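Local coordinates for putative oxidoreductase FAD-binding subunit (Sulfolobus tokodaii, PDB 4ZOH), which probably serves as the FAD-binding subunit of a multi-subunit oxidoreductase, passing electrons through its flavin, at residues A73-H77 and Y78-K82. Residues are numbered along the deposited sequence; the frame is centred on the assembly and turned at random.
Sequences ALTTH and YNISK. With FAD (flavin-adenine dinucleotide), chain H.
The His77 ring meets the FAD ribityl chain obliquely: NE2 lies 2.9 Å from O2' in a hydrogen bond of undecided direction, while His77 ND1 is hydrogen-bonded to Tyr119 OH. The Tyr78 ring carries Lys82 CG over one face, 3.9 Å above its plane and offset toward the rim; Tyr78 OH is hydrogen-bonded to an acidic side chain on the chain of another protein. His77 thus belongs to the FAD pocket of a molybdopterin dehydrogenase-type FAD-binding domain, with a helix N-cap, Thr76, beside it. With OG1 held between the backbone N and the carbonyl carbon (chi1 65°), Thr76 accepts from Asn79 N at 3.2 Å, with an N-H...O angle of 158°. Water 1 closes the same corner, accepting from both Thr76 N (2.9 Å) and Asn79 ND2 (2.6 Å). The first helical turns follow: Ile80 N reaches Thr76 O at 3.0 Å with an N-H...O angle of 178°, and Ser81 N reaches His77 O at 2.8 Å. Beside them, Thr75 CG2 packs on Ile80 CG1 at 3.9 Å, the two side chains crossing at about a right angle. Capping thus satisfies an amide of the first turn, while bonds at both imidazole nitrogens probably fix the rotation of His77 against the cofactor.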
loop_
_atom_site.group_PDB
_atom_site.type_symbol
_atom_site.label_atom_id
_atom_site.label_comp_id
_atom_site.label_asym_id
_atom_site.label_seq_id
_atom_site.Cartn_x
_atom_site.Cartn_y
_atom_site.Cartn_z
ATOM N N ALA B 73 13.482 39.183 -23.472
ATOM C CA ALA B 73 12.331 38.336 -23.666
ATOM C C ALA B 73 12.038 37.338 -22.536
ATOM O O ALA B 73 10.897 36.946 -22.381
ATOM C CB ALA B 73 12.397 37.589 -24.992
ATOM N N LEU B 74 13.043 36.903 -21.790
ATOM C CA LEU B 74 12.817 35.866 -20.791
ATOM C C LEU B 74 12.470 36.496 -19.452
ATOM O O LEU B 74 12.238 35.763 -18.490
ATOM C CB LEU B 74 14.006 34.910 -20.639
ATOM C CG LEU B 74 14.240 33.803 -21.674
ATOM C CD1 LEU B 74 15.236 32.835 -21.071
ATOM C CD2 LEU B 74 13.007 33.047 -22.093
ATOM N N THR B 75 12.360 37.831 -19.396
ATOM C CA THR B 75 11.942 38.522 -18.160
ATOM C C THR B 75 10.527 38.171 -17.847
ATOM O O THR B 75 9.641 38.177 -18.739
ATOM C CB THR B 75 12.116 40.038 -18.296
ATOM O OG1 THR B 75 13.283 40.241 -19.068
ATOM C CG2 THR B 75 12.318 40.737 -16.934
ATOM N N THR B 76 10.330 37.782 -16.586
ATOM C CA THR B 76 9.038 37.266 -16.121
ATOM C C THR B 76 8.099 38.426 -15.760
ATOM O O THR B 76 8.545 39.561 -15.425
ATOM C CB THR B 76 9.209 36.393 -14.877
ATOM O OG1 THR B 76 9.675 37.204 -13.802
ATOM C CG2 THR B 76 10.180 35.114 -15.103
ATOM N N HIS B 77 6.813 38.109 -15.733
ATOM C CA HIS B 77 5.767 39.038 -15.282
ATOM C C HIS B 77 6.086 39.622 -13.954
ATOM O O HIS B 77 5.915 40.862 -13.699
ATOM C CB HIS B 77 4.359 38.358 -15.228
ATOM C CG HIS B 77 3.980 37.627 -16.497
ATOM N ND1 HIS B 77 4.354 38.066 -17.749
ATOM C CD2 HIS B 77 3.288 36.481 -16.703
ATOM C CE1 HIS B 77 3.881 37.249 -18.678
ATOM N NE2 HIS B 77 3.247 36.265 -18.072
ATOM N N TYR B 78 6.538 38.738 -13.076
ATOM C CA TYR B 78 6.805 39.161 -11.697
ATOM C C TYR B 78 7.876 40.253 -11.697
ATOM O O TYR B 78 7.727 41.269 -11.005
ATOM C CB TYR B 78 7.228 37.988 -10.781
ATOM C CG TYR B 78 7.708 38.426 -9.402
ATOM C CD1 TYR B 78 6.812 38.604 -8.362
ATOM C CD2 TYR B 78 9.084 38.635 -9.138
ATOM C CE1 TYR B 78 7.244 38.974 -7.101
ATOM C CE2 TYR B 78 9.538 39.015 -7.865
ATOM C CZ TYR B 78 8.610 39.173 -6.857
ATOM O OH TYR B 78 9.019 39.510 -5.597
ATOM N N ASN B 79 8.952 40.027 -12.450
ATOM C CA ASN B 79 10.094 40.980 -12.405
ATOM C C ASN B 79 9.734 42.313 -13.075
ATOM O O ASN B 79 10.031 43.336 -12.546
ATOM C CB ASN B 79 11.362 40.391 -13.043
ATOM C CG ASN B 79 12.035 39.368 -12.149
ATOM O OD1 ASN B 79 12.042 39.473 -10.936
ATOM N ND2 ASN B 79 12.617 38.374 -12.766
ATOM N N ILE B 80 9.048 42.252 -14.197
ATOM C CA ILE B 80 8.502 43.458 -14.844
ATOM C C ILE B 80 7.591 44.211 -13.861
ATOM O O ILE B 80 7.726 45.410 -13.685
ATOM C CB ILE B 80 7.778 43.092 -16.147
ATOM C CG1 ILE B 80 8.796 42.514 -17.114
ATOM C CG2 ILE B 80 7.026 44.311 -16.703
ATOM C CD1 ILE B 80 8.270 41.891 -18.421
ATOM N N SER B 81 6.750 43.493 -13.141
ATOM C CA SER B 81 5.829 44.120 -12.196
ATOM C C SER B 81 6.552 44.849 -11.078
ATOM O O SER B 81 5.962 45.719 -10.414
ATOM C CB SER B 81 4.788 43.108 -11.707
ATOM O OG SER B 81 5.193 42.445 -10.544
ATOM N N LYS B 82 7.848 44.556 -10.904
ATOM C CA LYS B 82 8.570 45.060 -9.740
ATOM C C LYS B 82 9.509 46.155 -10.145
ATOM O O LYS B 82 10.154 46.744 -9.286
ATOM C CB LYS B 82 9.406 43.961 -9.036
ATOM C CG LYS B 82 8.632 42.892 -8.294
ATOM C CD LYS B 82 7.891 43.542 -7.162
ATOM C CE LYS B 82 6.996 42.534 -6.492
ATOM N NZ LYS B 82 6.223 43.155 -5.374
HETATM P PA FAD H . 5.401 29.755 -23.224
HETATM O O1A FAD H . 4.150 29.071 -22.787
HETATM O O2A FAD H . 6.727 29.201 -22.924
HETATM O O5B FAD H . 5.372 29.956 -24.773
HETATM C C5B FAD H . 4.161 30.454 -25.419
HETATM C C4B FAD H . 4.414 30.533 -27.025
HETATM O O4B FAD H . 5.578 31.382 -27.381
HETATM C C3B FAD H . 4.809 29.144 -27.510
HETATM O O3B FAD H . 4.228 28.919 -28.771
HETATM C C2B FAD H . 6.355 29.151 -27.556
HETATM O O2B FAD H . 6.922 28.225 -28.491
HETATM C C1B FAD H . 6.640 30.536 -28.027
HETATM N N9A FAD H . 7.723 31.319 -27.444
HETATM C C8A FAD H . 8.035 31.493 -26.162
HETATM N N7A FAD H . 9.054 32.379 -26.068
HETATM C C5A FAD H . 9.371 32.766 -27.328
HETATM C C6A FAD H . 10.312 33.665 -27.871
HETATM N N6A FAD H . 11.097 34.331 -27.029
HETATM N N1A FAD H . 10.391 33.823 -29.206
HETATM C C2A FAD H . 9.537 33.195 -30.055
HETATM N N3A FAD H . 8.640 32.331 -29.567
HETATM C C4A FAD H . 8.527 32.099 -28.209
HETATM N N1 FAD H . -1.909 35.939 -19.640
HETATM C C2 FAD H . -2.459 37.217 -19.629
HETATM O O2 FAD H . -2.078 38.034 -20.442
HETATM N N3 FAD H . -3.410 37.564 -18.717
HETATM C C4 FAD H . -3.863 36.663 -17.812
HETATM O O4 FAD H . -4.692 37.045 -16.978
HETATM C C4X FAD H . -3.340 35.352 -17.830
HETATM N N5 FAD H . -3.794 34.436 -16.907
HETATM C C5X FAD H . -3.272 33.109 -16.955
HETATM C C6 FAD H . -3.784 32.177 -16.059
HETATM C C7 FAD H . -3.275 30.869 -16.049
HETATM C C7M FAD H . -3.889 29.893 -15.021
HETATM C C8 FAD H . -2.275 30.496 -16.971
HETATM C C8M FAD H . -1.687 29.060 -17.045
HETATM C C9 FAD H . -1.793 31.424 -17.912
HETATM C C9A FAD H . -2.278 32.734 -17.887
HETATM N N10 FAD H . -1.822 33.703 -18.807
HETATM C C10 FAD H . -2.366 35.000 -18.746
HETATM C "C1'" FAD H . -0.810 33.406 -19.815
HETATM C "C2'" FAD H . 0.610 33.634 -19.263
HETATM O "O2'" FAD H . 0.826 35.058 -19.172
HETATM C "C3'" FAD H . 1.705 32.938 -20.119
HETATM O "O3'" FAD H . 2.882 32.953 -19.309
HETATM C "C4'" FAD H . 1.999 33.650 -21.430
HETATM O "O4'" FAD H . 0.770 33.811 -22.137
HETATM C "C5'" FAD H . 3.001 32.869 -22.307
HETATM O "O5'" FAD H . 4.317 33.209 -21.794
HETATM P P FAD H . 5.322 32.063 -21.390
HETATM O O1P FAD H . 6.659 32.688 -21.162
HETATM O O2P FAD H . 4.763 31.246 -20.290
HETATM O O3P FAD H . 5.345 31.298 -22.772
HETATM O O HOH W 1 12.788 37.465 -15.164
#